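PDB 3HMZ: flavin reductase domain protein, FMN-binding from Shewanella baltica, which binds flavin mononucleotide and probably acts as a flavin-dependent oxidoreductase with NAD or NADP as acceptor. Local coordinates for residues S77-I82 with H121-V126; T31-A36 with Q83-A88; C135-E140 with D148-E153; V10-A15 with W158-V163. One frame throughout, in Å; residues are numbered along the deposited sequence. Where two conformers were deposited one is given.

Overall arrangement
All four contacts reach the antiparallel sheet of the flavin-binding chain; contact 1 lays a second, smaller piece against it. Contacts 1 and 2 are buried and share strand 79-84: in contact 2 it pairs with strand 32-38 through backbone and glutamine-amide bonds, whereas in contact 1 the same strand meets residues 121-126 by apolar packing. They meet where S35 and Q83 of contact 2 bond to the backbone of 121-126. Contacts 3 and 4 are only partly buried and use the two ends of the long strand 149-160, their centres about 27 Å apart. Contact 3 is a ladder with apolar side chains near the subunit interface; contact 4 attaches the N-terminal segment, with asparagine, aspartate and threonine side chains beside its backbone bonds.

Contact 1: residues S77-I82 with H121-V126; sequences SGMFVI and HDLPFV
P124 O accepts a hydrogen bond from S35 OG of strand 32-38, and V81 CG2 packs beside it at 3.6 Å. That same methyl does most of the apolar work. It sits over the face of the F125 ring, 3.9 Å from the centroid and 12° off the ring normal, a CH-pi contact made almost directly above the centre. V81 CG1 lies 3.8 Å from F125 CD2. With CG1 anti to the backbone N (chi1 176°), the valine presents both methyls to the ring. The same CG2 of V81 also meets L123 CB at 3.8 Å. These residues lay the segment 121-126, whose C-terminal part pairs with strand 115-116 in a small sheet, against strand 79-84 of the split-barrel sheet common to flavin reductase-like domains. The F125 ring also meets those of F116 and W158. Toward the start of the strand, L123 spreads its two methyls. Its CD2 approaches M79 CB at 3.8 Å, while CD1 touches CE of this selenomethionine in one of its two conformers. The M79 chain, bent at chi2 and chi3, crosses L123 at about a right angle.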
loop_
_atom_site.group_PDB
_atom_site.type_symbol
_atom_site.label_atom_id
_atom_site.label_comp_id
_atom_site.label_asym_id
_atom_site.label_seq_id
_atom_site.Cartn_x
_atom_site.Cartn_y
_atom_site.Cartn_z
ATOM N N SER A 77 22.611 9.921 3.003
ATOM C CA SER A 77 22.168 10.709 4.143
ATOM C C SER A 77 21.447 9.986 5.278
ATOM O O SER A 77 21.396 10.506 6.392
ATOM C CB SER A 77 21.268 11.848 3.635
ATOM O OG SER A 77 20.016 11.316 3.208
ATOM N N GLY A 78 20.833 8.849 4.965
ATOM C CA GLY A 78 20.058 8.079 5.932
ATOM C C GLY A 78 18.732 8.682 6.372
ATOM O O GLY A 78 18.176 8.272 7.385
HETATM N N MSE A 79 18.261 9.680 5.622
HETATM C CA MSE A 79 17.037 10.418 5.953
HETATM C C MSE A 79 16.243 10.694 4.682
HETATM O O MSE A 79 16.804 10.882 3.616
HETATM C CB MSE A 79 17.391 11.784 6.559
HETATM C CG MSE A 79 18.160 11.780 7.866
HETATM SE SE MSE A 79 17.087 11.215 9.366
HETATM C CE MSE A 79 15.551 12.380 9.295
ATOM N N PHE A 80 14.923 10.758 4.826
ATOM C CA PHE A 80 14.054 11.116 3.708
ATOM C C PHE A 80 12.688 11.511 4.248
ATOM O O PHE A 80 12.392 11.344 5.434
ATOM C CB PHE A 80 13.970 9.986 2.661
ATOM C CG PHE A 80 13.498 8.657 3.204
ATOM C CD1 PHE A 80 14.410 7.749 3.768
ATOM C CD2 PHE A 80 12.172 8.261 3.059
ATOM C CE1 PHE A 80 14.006 6.526 4.227
ATOM C CE2 PHE A 80 11.757 7.012 3.511
ATOM C CZ PHE A 80 12.685 6.134 4.092
ATOM N N VAL A 81 11.869 12.046 3.340
ATOM C CA VAL A 81 10.490 12.383 3.656
ATOM C C VAL A 81 9.603 11.559 2.698
ATOM O O VAL A 81 9.892 11.392 1.492
ATOM C CB VAL A 81 10.158 13.886 3.510
ATOM C CG1 VAL A 81 8.650 14.165 3.771
ATOM C CG2 VAL A 81 11.050 14.744 4.433
ATOM N N ILE A 82 8.543 11.019 3.289
ATOM C CA ILE A 82 7.436 10.374 2.544
ATOM C C ILE A 82 6.263 11.329 2.682
ATOM O O ILE A 82 5.917 11.764 3.778
ATOM C CB ILE A 82 7.062 9.006 3.125
ATOM C CG1 ILE A 82 8.228 8.016 2.939
ATOM C CG2 ILE A 82 5.769 8.452 2.507
ATOM C CD1 ILE A 82 8.593 7.741 1.481
ATOM N N HIS A 121 14.526 19.976 10.526
ATOM C CA HIS A 121 15.086 18.850 9.774
ATOM C C HIS A 121 15.895 19.376 8.597
ATOM O O HIS A 121 15.545 20.412 8.013
ATOM C CB HIS A 121 13.921 17.986 9.226
ATOM C CG HIS A 121 13.150 17.289 10.300
ATOM N ND1 HIS A 121 13.629 16.158 10.916
ATOM C CD2 HIS A 121 11.994 17.597 10.932
ATOM C CE1 HIS A 121 12.772 15.767 11.846
ATOM N NE2 HIS A 121 11.782 16.637 11.893
ATOM N N ASP A 122 16.931 18.662 8.203
ATOM C CA ASP A 122 17.708 19.028 7.038
ATOM C C ASP A 122 17.140 18.236 5.881
ATOM O O ASP A 122 17.823 17.445 5.231
ATOM C CB ASP A 122 19.186 18.719 7.281
ATOM C CG ASP A 122 20.084 19.282 6.203
ATOM O OD1 ASP A 122 19.704 20.262 5.516
ATOM O OD2 ASP A 122 21.189 18.719 6.041
ATOM N N LEU A 123 15.846 18.478 5.627
ATOM C CA LEU A 123 15.092 17.741 4.646
ATOM C C LEU A 123 14.184 18.607 3.795
ATOM O O LEU A 123 13.655 19.587 4.282
ATOM C CB LEU A 123 14.177 16.703 5.334
ATOM C CG LEU A 123 14.860 15.472 5.937
ATOM C CD1 LEU A 123 13.958 14.704 6.904
ATOM C CD2 LEU A 123 15.456 14.613 4.838
ATOM N N PRO A 124 13.970 18.186 2.541
ATOM C CA PRO A 124 13.013 18.865 1.671
ATOM C C PRO A 124 11.622 18.235 1.783
ATOM O O PRO A 124 11.492 17.004 1.702
ATOM C CB PRO A 124 13.577 18.609 0.280
ATOM C CG PRO A 124 14.257 17.263 0.389
ATOM C CD PRO A 124 14.673 17.111 1.807
ATOM N N PHE A 125 10.621 19.076 1.986
ATOM C CA PHE A 125 9.222 18.678 2.029
ATOM C C PHE A 125 8.530 19.283 0.784
ATOM O O PHE A 125 8.823 20.439 0.408
ATOM C CB PHE A 125 8.549 19.215 3.279
ATOM C CG PHE A 125 9.039 18.589 4.558
ATOM C CD1 PHE A 125 10.251 18.945 5.116
ATOM C CD2 PHE A 125 8.272 17.646 5.204
ATOM C CE1 PHE A 125 10.676 18.356 6.308
ATOM C CE2 PHE A 125 8.668 17.092 6.396
ATOM C CZ PHE A 125 9.904 17.450 6.955
ATOM N N VAL A 126 7.600 18.547 0.182
ATOM C CA VAL A 126 6.918 19.004 -1.025
ATOM C C VAL A 126 5.668 19.805 -0.675
ATOM O O VAL A 126 4.752 19.303 -0.035
ATOM C CB VAL A 126 6.616 17.845 -1.990
ATOM C CG1 VAL A 126 5.875 18.347 -3.230
ATOM C CG2 VAL A 126 7.920 17.046 -2.351
#

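Contact 2: residues T31-A36 with Q83-A88; sequences TVLVSA and QVPTVA
L33 and Q83 face each other as an antiparallel hydrogen-bonded pair, and the contact is most closely knit here. L33 N donates to Q83 O at 2.8 Å and Q83 N returns the bond to L33 O at 3.0 Å. The Q83 side chain then bends back over its partner strand. CG stands between the backbone N and the carbonyl carbon (chi1 52°), and the turn at chi2 brings the amide above the L33 carbonyl. There NE2 gives one hydrogen to L33 O at 3.0 Å, from 65° out of the carbonyl plane, and the other to S35 OG at 2.9 Å. Both acceptors lie nearly in the amide plane, so the two bonds fix the rotation of the amide. L33 O thus takes two donors, and Q83 OE1 accepts from V126 N, beside S35 OG, itself tied to P124. A leucine in place of Q83 would probably leave L33 O with one donor fewer and deprive S35 OG and V126 N of a partner, weakening the tie to segment 121-126. In the antiparallel barrel sheet, this pair joins strand 32-38 to strand 79-84, close to the flavin: the T31 side chain lies about 4 Å from it. Beyond Q83 the direct backbone bonding stops at P85, which has no N-H to offer and only packs, its CD against T31 O and its ring obliquely against L33 CG. A water between T31 O and P85 O, 2.8 Å from the latter, spans the wider gap there.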
loop_
_atom_site.group_PDB
_atom_site.type_symbol
_atom_site.label_atom_id
_atom_site.label_comp_id
_atom_site.label_asym_id
_atom_site.label_seq_id
_atom_site.Cartn_x
_atom_site.Cartn_y
_atom_site.Cartn_z
ATOM N N THR A 31 -0.151 6.263 -3.290
ATOM C CA THR A 31 1.122 6.482 -3.944
ATOM C C THR A 31 1.686 7.751 -3.285
ATOM O O THR A 31 0.944 8.684 -2.983
ATOM C CB THR A 31 0.921 6.622 -5.444
ATOM O OG1 THR A 31 0.498 5.341 -5.936
ATOM C CG2 THR A 31 2.169 7.054 -6.124
ATOM N N VAL A 32 2.990 7.733 -3.007
ATOM C CA VAL A 32 3.650 8.811 -2.313
ATOM C C VAL A 32 4.728 9.465 -3.133
ATOM O O VAL A 32 5.080 8.973 -4.215
ATOM C CB VAL A 32 4.262 8.315 -0.974
ATOM C CG1 VAL A 32 3.192 7.617 -0.117
ATOM C CG2 VAL A 32 5.424 7.334 -1.203
ATOM N N LEU A 33 5.207 10.597 -2.629
ATOM C CA LEU A 33 6.449 11.202 -3.142
ATOM C C LEU A 33 7.524 10.954 -2.084
ATOM O O LEU A 33 7.297 11.131 -0.894
ATOM C CB LEU A 33 6.316 12.697 -3.430
ATOM C CG LEU A 33 5.107 13.101 -4.248
ATOM C CD1 LEU A 33 5.104 14.631 -4.358
ATOM C CD2 LEU A 33 5.028 12.417 -5.596
ATOM N N VAL A 34 8.690 10.520 -2.540
ATOM C CA VAL A 34 9.873 10.303 -1.697
ATOM C C VAL A 34 10.817 11.463 -1.984
ATOM O O VAL A 34 11.182 11.719 -3.133
ATOM C CB VAL A 34 10.599 8.966 -2.013
ATOM C CG1 VAL A 34 11.770 8.720 -1.015
ATOM C CG2 VAL A 34 9.573 7.790 -2.055
ATOM N N SER A 35 11.168 12.208 -0.948
ATOM C CA SER A 35 12.167 13.280 -1.103
ATOM C C SER A 35 13.357 13.078 -0.190
ATOM O O SER A 35 13.245 12.524 0.914
ATOM C CB SER A 35 11.518 14.631 -0.893
ATOM O OG SER A 35 11.001 14.734 0.420
ATOM N N ALA A 36 14.498 13.614 -0.632
ATOM C CA ALA A 36 15.742 13.444 0.105
ATOM C C ALA A 36 16.727 14.521 -0.309
ATOM O O ALA A 36 16.569 15.136 -1.368
ATOM C CB ALA A 36 16.335 12.007 -0.120
ATOM N N GLN A 83 5.672 11.695 1.558
ATOM C CA GLN A 83 4.549 12.615 1.570
ATOM C C GLN A 83 3.477 12.164 0.599
ATOM O O GLN A 83 3.755 11.510 -0.391
ATOM C CB GLN A 83 4.999 14.066 1.309
ATOM C CG GLN A 83 5.868 14.279 0.066
ATOM C CD GLN A 83 7.261 14.682 0.400
ATOM O OE1 GLN A 83 7.449 15.814 0.884
ATOM N NE2 GLN A 83 8.238 13.808 0.126
ATOM N N VAL A 84 2.242 12.511 0.933
ATOM C CA VAL A 84 1.057 12.066 0.218
ATOM C C VAL A 84 0.593 13.143 -0.743
ATOM O O VAL A 84 0.060 14.168 -0.297
ATOM C CB VAL A 84 -0.065 11.696 1.225
ATOM C CG1 VAL A 84 -1.275 11.179 0.489
ATOM C CG2 VAL A 84 0.417 10.608 2.248
ATOM N N PRO A 85 0.766 12.933 -2.050
ATOM C CA PRO A 85 0.315 13.924 -3.011
ATOM C C PRO A 85 -1.219 13.890 -3.166
ATOM O O PRO A 85 -1.897 12.952 -2.721
ATOM C CB PRO A 85 1.041 13.519 -4.299
ATOM C CG PRO A 85 1.148 12.067 -4.182
ATOM C CD PRO A 85 1.475 11.847 -2.723
ATOM N N THR A 86 -1.709 14.943 -3.791
ATOM C CA THR A 86 -3.122 15.137 -4.044
ATOM C C THR A 86 -3.432 14.971 -5.526
ATOM O O THR A 86 -2.540 15.011 -6.369
ATOM C CB THR A 86 -3.541 16.546 -3.658
ATOM O OG1 THR A 86 -2.891 17.450 -4.549
ATOM C CG2 THR A 86 -3.250 16.838 -2.193
ATOM N N VAL A 87 -4.722 14.851 -5.825
ATOM C CA VAL A 87 -5.210 14.838 -7.221
ATOM C C VAL A 87 -4.732 16.089 -7.973
ATOM O O VAL A 87 -4.382 16.002 -9.139
ATOM C CB VAL A 87 -6.732 14.676 -7.273
ATOM C CG1 VAL A 87 -7.288 15.094 -8.656
ATOM C CG2 VAL A 87 -7.103 13.250 -6.917
ATOM N N ALA A 88 -4.671 17.244 -7.285
ATOM C CA ALA A 88 -4.130 18.495 -7.881
ATOM C C ALA A 88 -2.692 18.329 -8.367
ATOM O O ALA A 88 -2.269 19.027 -9.293
ATOM C CB ALA A 88 -4.203 19.652 -6.908
HETATM O O HOH W 1 -1.508 10.188 -2.882
#

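Contact 3: residues C135-E140 with D148-E153. With EDO (1,2-ethanediol), chain I.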
loop_
_atom_site.group_PDB
_atom_site.type_symbol
_atom_site.label_atom_id
_atom_site.label_comp_id
_atom_site.label_asym_id
_atom_site.label_seq_id
_atom_site.Cartn_x
_atom_site.Cartn_y
_atom_site.Cartn_z
ATOM N N CYS A 135 11.505 10.598 7.959
ATOM C CA CYS A 135 11.955 9.220 8.120
ATOM C C CYS A 135 13.464 9.115 8.286
ATOM O O CYS A 135 14.232 9.787 7.611
ATOM C CB CYS A 135 11.567 8.401 6.896
ATOM S SG CYS A 135 9.791 8.304 6.592
ATOM N N LYS A 136 13.851 8.239 9.208
ATOM C CA LYS A 136 15.245 7.926 9.492
ATOM C C LYS A 136 15.446 6.470 9.072
ATOM O O LYS A 136 14.834 5.567 9.640
ATOM C CB LYS A 136 15.572 8.091 10.963
ATOM C CG LYS A 136 17.058 7.802 11.329
ATOM C CD LYS A 136 17.235 7.906 12.813
ATOM C CE LYS A 136 18.704 7.682 13.168
ATOM N NZ LYS A 136 18.893 7.659 14.656
ATOM N N LEU A 137 16.322 6.264 8.106
ATOM C CA LEU A 137 16.659 4.935 7.633
ATOM C C LEU A 137 17.207 4.034 8.748
ATOM O O LEU A 137 18.017 4.465 9.555
ATOM C CB LEU A 137 17.708 5.003 6.507
ATOM C CG LEU A 137 18.133 3.702 5.801
ATOM C CD1 LEU A 137 16.944 3.063 5.042
ATOM C CD2 LEU A 137 19.346 3.936 4.889
ATOM N N ILE A 138 16.731 2.804 8.776
ATOM C CA ILE A 138 17.297 1.728 9.617
ATOM C C ILE A 138 18.082 0.865 8.621
ATOM O O ILE A 138 17.483 0.072 7.896
ATOM C CB ILE A 138 16.230 0.904 10.319
ATOM C CG1 ILE A 138 15.388 1.784 11.220
ATOM C CG2 ILE A 138 16.939 -0.273 11.132
ATOM C CD1 ILE A 138 14.215 1.080 11.822
ATOM N N PRO A 139 19.426 1.009 8.556
ATOM C CA PRO A 139 20.155 0.291 7.509
ATOM C C PRO A 139 20.037 -1.227 7.590
ATOM O O PRO A 139 20.196 -1.790 8.669
ATOM C CB PRO A 139 21.610 0.754 7.716
ATOM C CG PRO A 139 21.485 2.067 8.401
ATOM C CD PRO A 139 20.316 1.914 9.319
ATOM N N GLU A 140 19.702 -1.850 6.462
ATOM C CA GLU A 140 19.519 -3.296 6.343
ATOM C C GLU A 140 20.179 -3.690 5.050
ATOM O O GLU A 140 19.532 -3.772 4.016
ATOM C CB GLU A 140 18.024 -3.637 6.387
ATOM C CG GLU A 140 17.370 -3.476 7.739
ATOM C CD GLU A 140 17.758 -4.528 8.750
ATOM O OE1 GLU A 140 18.367 -5.550 8.346
ATOM O OE2 GLU A 140 17.479 -4.331 9.944
ATOM N N ASP A 148 15.913 -4.352 -2.833
ATOM C CA ASP A 148 15.665 -2.892 -3.018
ATOM C C ASP A 148 14.693 -2.363 -1.959
ATOM O O ASP A 148 14.007 -1.385 -2.169
ATOM C CB ASP A 148 15.177 -2.603 -4.453
ATOM C CG ASP A 148 16.177 -3.026 -5.492
ATOM O OD1 ASP A 148 17.395 -2.958 -5.164
ATOM O OD2 ASP A 148 15.758 -3.459 -6.587
ATOM N N LEU A 149 14.682 -2.996 -0.792
ATOM C CA LEU A 149 13.687 -2.745 0.266
ATOM C C LEU A 149 14.330 -1.998 1.408
ATOM O O LEU A 149 15.272 -2.498 2.049
ATOM C CB LEU A 149 13.141 -4.081 0.728
ATOM C CG LEU A 149 12.086 -4.133 1.831
ATOM C CD1 LEU A 149 10.842 -3.331 1.391
ATOM C CD2 LEU A 149 11.763 -5.559 2.201
ATOM N N PHE A 150 13.773 -0.828 1.706
ATOM C CA PHE A 150 14.277 0.076 2.704
ATOM C C PHE A 150 13.274 0.208 3.829
ATOM O O PHE A 150 12.084 0.280 3.566
ATOM C CB PHE A 150 14.558 1.444 2.058
ATOM C CG PHE A 150 15.711 1.417 1.094
ATOM C CD1 PHE A 150 15.600 0.861 -0.143
ATOM C CD2 PHE A 150 16.932 1.982 1.463
ATOM C CE1 PHE A 150 16.677 0.781 -1.010
ATOM C CE2 PHE A 150 18.020 1.953 0.587
ATOM C CZ PHE A 150 17.904 1.343 -0.635
ATOM N N ILE A 151 13.752 0.180 5.062
ATOM C CA ILE A 151 12.974 0.316 6.293
ATOM C C ILE A 151 13.377 1.589 6.986
ATOM O O ILE A 151 14.582 1.872 7.122
ATOM C CB ILE A 151 13.205 -0.914 7.229
ATOM C CG1 ILE A 151 12.571 -2.155 6.588
ATOM C CG2 ILE A 151 12.610 -0.662 8.626
ATOM C CD1 ILE A 151 12.949 -3.453 7.280
ATOM N N ALA A 152 12.382 2.335 7.465
ATOM C CA ALA A 152 12.673 3.544 8.216
ATOM C C ALA A 152 11.784 3.750 9.415
ATOM O O ALA A 152 10.633 3.319 9.405
ATOM C CB ALA A 152 12.566 4.810 7.300
ATOM N N GLU A 153 12.329 4.436 10.419
ATOM C CA GLU A 153 11.520 4.889 11.532
ATOM C C GLU A 153 10.943 6.259 11.147
ATOM O O GLU A 153 11.633 7.106 10.581
ATOM C CB GLU A 153 12.333 4.970 12.824
ATOM C CG GLU A 153 11.709 5.752 13.959
ATOM C CD GLU A 153 12.257 5.313 15.333
ATOM O OE1 GLU A 153 13.364 4.684 15.380
ATOM O OE2 GLU A 153 11.541 5.533 16.329
HETATM C C1 EDO I . 11.720 -1.727 -8.009
HETATM O O1 EDO I . 12.005 -1.231 -9.323
HETATM C C2 EDO I . 12.982 -2.329 -7.407
HETATM O O2 EDO I . 13.127 -3.731 -7.672
HETATM O O HOH W 2 16.538 -0.518 5.368
#
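I138 reaches across to I151, its CD1 lying 4.0 Å from I151 CG2, while C135 CB and A152 CB touch at 3.7 Å. On the face of the sheet that carries A152, L137 sends CD1 to the edge of the F150 ring, in its plane, 3.7 Å from CD2. CG anti to the backbone N (chi1 -176°) places CD1 of L137 at the F150 edge, where it also comes near I151 O. An alanine at I138 would probably open a gap beside I151 CG2 and deprive Y147 of the second subunit, which packs on both isoleucines, of part of its apolar seat. The two strands are joined in sequence by helix 141-147 and run antiparallel as neighbours in the split-barrel sheet, the N-to-C directions of the two short segments 128° apart, a marked twist from antiparallel. K136 and E153 form a hydrogen-bonded pair, K136 N giving a nearly straight bond of 2.8 Å to E153 O. L137 and A152 make the next, non-hydrogen-bonded pair. I138 N then bonds to I151 O at 2.9 Å, and a water links the other two backbone atoms: it donates to I138 O and accepts from I151 N. At the polar edge, E140 holds the N-cap position of the helix, and its OE2 bonds to Y147 OH of the second subunit. D148, just after that helix, is salt-bridged through OD1 to R71 and K66, while OD2 accepts from O2 of an ethanediol, probably from crystallisation, at 2.9 Å.

Contact 4: residues V10-A15 with W158-V163; sequences VDNNIA and WADTQV
T161 meets N13 and A15 with its side chain. CB lies 3.7 Å from N13 OD1. From there OG1, set between the backbone N and the carbonyl carbon (chi1 60°), donates to that amide oxygen at 2.9 Å, in the carbonyl plane and on a lone pair. The other branch, CG2, presses on A15 CB at 3.4 Å, closer than usual for two methyls. T161 N makes a nearly linear bond of 2.8 Å to N13 O as well, so the two residues are gripped twice. N13 N is linked through a water to D160 OD1. N12 CG lies 3.2 Å from D160 OD2, without a hydrogen bond between the two side chains; both find their stronger partner in K178, whose NZ bonds N12 OD1 and makes a salt bridge with D160 OD2. On the sheet proper, A15 and A159 exchange two backbone bonds, and, in one of its two conformers, I14 packs CG2 on W158 CB at 3.8 Å. The N-terminal strand 14-16 is thereby added, antiparallel, to the last residues of strand 149-160, which also pairs with strand 131-138, and the ladder finishes in an Asx turn where D160 OD1 accepts from Q162 N.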
loop_
_atom_site.group_PDB
_atom_site.type_symbol
_atom_site.label_atom_id
_atom_site.label_comp_id
_atom_site.label_asym_id
_atom_site.label_seq_id
_atom_site.Cartn_x
_atom_site.Cartn_y
_atom_site.Cartn_z
ATOM N N VAL A 10 -6.679 30.510 0.835
ATOM C CA VAL A 10 -5.635 30.633 1.868
ATOM C C VAL A 10 -4.671 29.430 1.902
ATOM O O VAL A 10 -4.945 28.347 1.395
ATOM C CB VAL A 10 -6.294 30.852 3.312
ATOM C CG1 VAL A 10 -7.022 29.588 3.781
ATOM C CG2 VAL A 10 -5.284 31.347 4.384
ATOM N N ASP A 11 -3.518 29.670 2.487
ATOM C CA ASP A 11 -2.540 28.613 2.713
ATOM C C ASP A 11 -3.127 27.486 3.519
ATOM O O ASP A 11 -3.961 27.713 4.386
ATOM C CB ASP A 11 -1.357 29.146 3.495
ATOM C CG ASP A 11 -0.499 30.090 2.680
ATOM O OD1 ASP A 11 -0.772 30.255 1.478
ATOM O OD2 ASP A 11 0.466 30.608 3.258
ATOM N N ASN A 12 -2.684 26.269 3.206
ATOM C CA ASN A 12 -3.148 25.105 3.940
ATOM C C ASN A 12 -2.639 25.215 5.375
ATOM O O ASN A 12 -1.518 25.696 5.620
ATOM C CB ASN A 12 -2.684 23.791 3.271
ATOM C CG ASN A 12 -3.319 23.566 1.892
ATOM O OD1 ASN A 12 -4.448 24.009 1.639
ATOM N ND2 ASN A 12 -2.602 22.868 1.000
ATOM N N ASN A 13 -3.497 24.843 6.314
ATOM C CA ASN A 13 -3.143 24.833 7.723
ATOM C C ASN A 13 -2.494 23.477 8.043
ATOM O O ASN A 13 -3.164 22.455 7.955
ATOM C CB ASN A 13 -4.413 24.980 8.537
ATOM C CG ASN A 13 -4.154 25.025 10.002
ATOM O OD1 ASN A 13 -4.590 24.138 10.752
ATOM N ND2 ASN A 13 -3.398 26.048 10.439
ATOM N N ILE A 14 -1.228 23.491 8.411
ATOM C CA ILE A 14 -0.449 22.283 8.756
ATOM C C ILE A 14 -0.430 22.107 10.266
ATOM O O ILE A 14 -0.159 23.074 11.007
ATOM C CB ILE A 14 1.025 22.385 8.292
ATOM C CG1 ILE A 14 1.105 22.493 6.767
ATOM C CG2 ILE A 14 1.854 21.163 8.774
ATOM C CD1 ILE A 14 2.515 22.650 6.206
ATOM N N ALA A 15 -0.700 20.889 10.726
ATOM C CA ALA A 15 -0.615 20.536 12.132
ATOM C C ALA A 15 0.224 19.279 12.245
ATOM O O ALA A 15 0.265 18.455 11.315
ATOM C CB ALA A 15 -2.017 20.282 12.718
ATOM N N TRP A 158 3.092 15.241 9.931
ATOM C CA TRP A 158 2.281 16.459 9.844
ATOM C C TRP A 158 1.275 16.285 8.724
ATOM O O TRP A 158 1.482 15.487 7.819
ATOM C CB TRP A 158 3.159 17.703 9.535
ATOM C CG TRP A 158 4.329 17.863 10.444
ATOM C CD1 TRP A 158 4.381 18.617 11.584
ATOM C CD2 TRP A 158 5.596 17.204 10.350
ATOM N NE1 TRP A 158 5.609 18.529 12.171
ATOM C CE2 TRP A 158 6.390 17.673 11.435
ATOM C CE3 TRP A 158 6.163 16.313 9.440
ATOM C CZ2 TRP A 158 7.714 17.245 11.630
ATOM C CZ3 TRP A 158 7.492 15.910 9.625
ATOM C CH2 TRP A 158 8.246 16.372 10.727
ATOM N N ALA A 159 0.194 17.038 8.771
ATOM C CA ALA A 159 -0.793 17.009 7.721
ATOM C C ALA A 159 -1.604 18.276 7.627
ATOM O O ALA A 159 -1.751 19.019 8.608
ATOM C CB ALA A 159 -1.736 15.762 7.907
ATOM N N ASP A 160 -2.161 18.475 6.438
ATOM C CA ASP A 160 -3.109 19.561 6.156
ATOM C C ASP A 160 -4.399 19.237 6.898
ATOM O O ASP A 160 -5.081 18.261 6.559
ATOM C CB ASP A 160 -3.296 19.623 4.635
ATOM C CG ASP A 160 -4.325 20.577 4.184
ATOM O OD1 ASP A 160 -5.095 21.133 4.982
ATOM O OD2 ASP A 160 -4.349 20.746 2.940
ATOM N N THR A 161 -4.769 20.104 7.839
ATOM C CA THR A 161 -5.926 19.845 8.671
ATOM C C THR A 161 -7.255 19.854 7.942
ATOM O O THR A 161 -8.234 19.383 8.497
ATOM C CB THR A 161 -6.014 20.819 9.846
ATOM O OG1 THR A 161 -6.106 22.164 9.362
ATOM C CG2 THR A 161 -4.779 20.664 10.793
ATOM N N GLN A 162 -7.316 20.424 6.746
ATOM C CA GLN A 162 -8.564 20.315 5.969
ATOM C C GLN A 162 -8.831 18.879 5.482
ATOM O O GLN A 162 -10.006 18.510 5.267
ATOM C CB GLN A 162 -8.534 21.218 4.762
ATOM C CG GLN A 162 -9.914 21.344 4.128
ATOM C CD GLN A 162 -9.976 22.385 3.056
ATOM O OE1 GLN A 162 -9.026 22.576 2.292
ATOM N NE2 GLN A 162 -11.150 23.075 2.973
ATOM N N VAL A 163 -7.763 18.083 5.335
ATOM C CA VAL A 163 -7.987 16.729 4.817
ATOM C C VAL A 163 -7.650 15.628 5.815
ATOM O O VAL A 163 -8.215 14.575 5.715
ATOM C CB VAL A 163 -7.335 16.562 3.454
ATOM C CG1 VAL A 163 -5.847 16.614 3.601
ATOM C CG2 VAL A 163 -7.790 15.298 2.770
HETATM O O HOH W 3 -5.960 23.683 5.349
#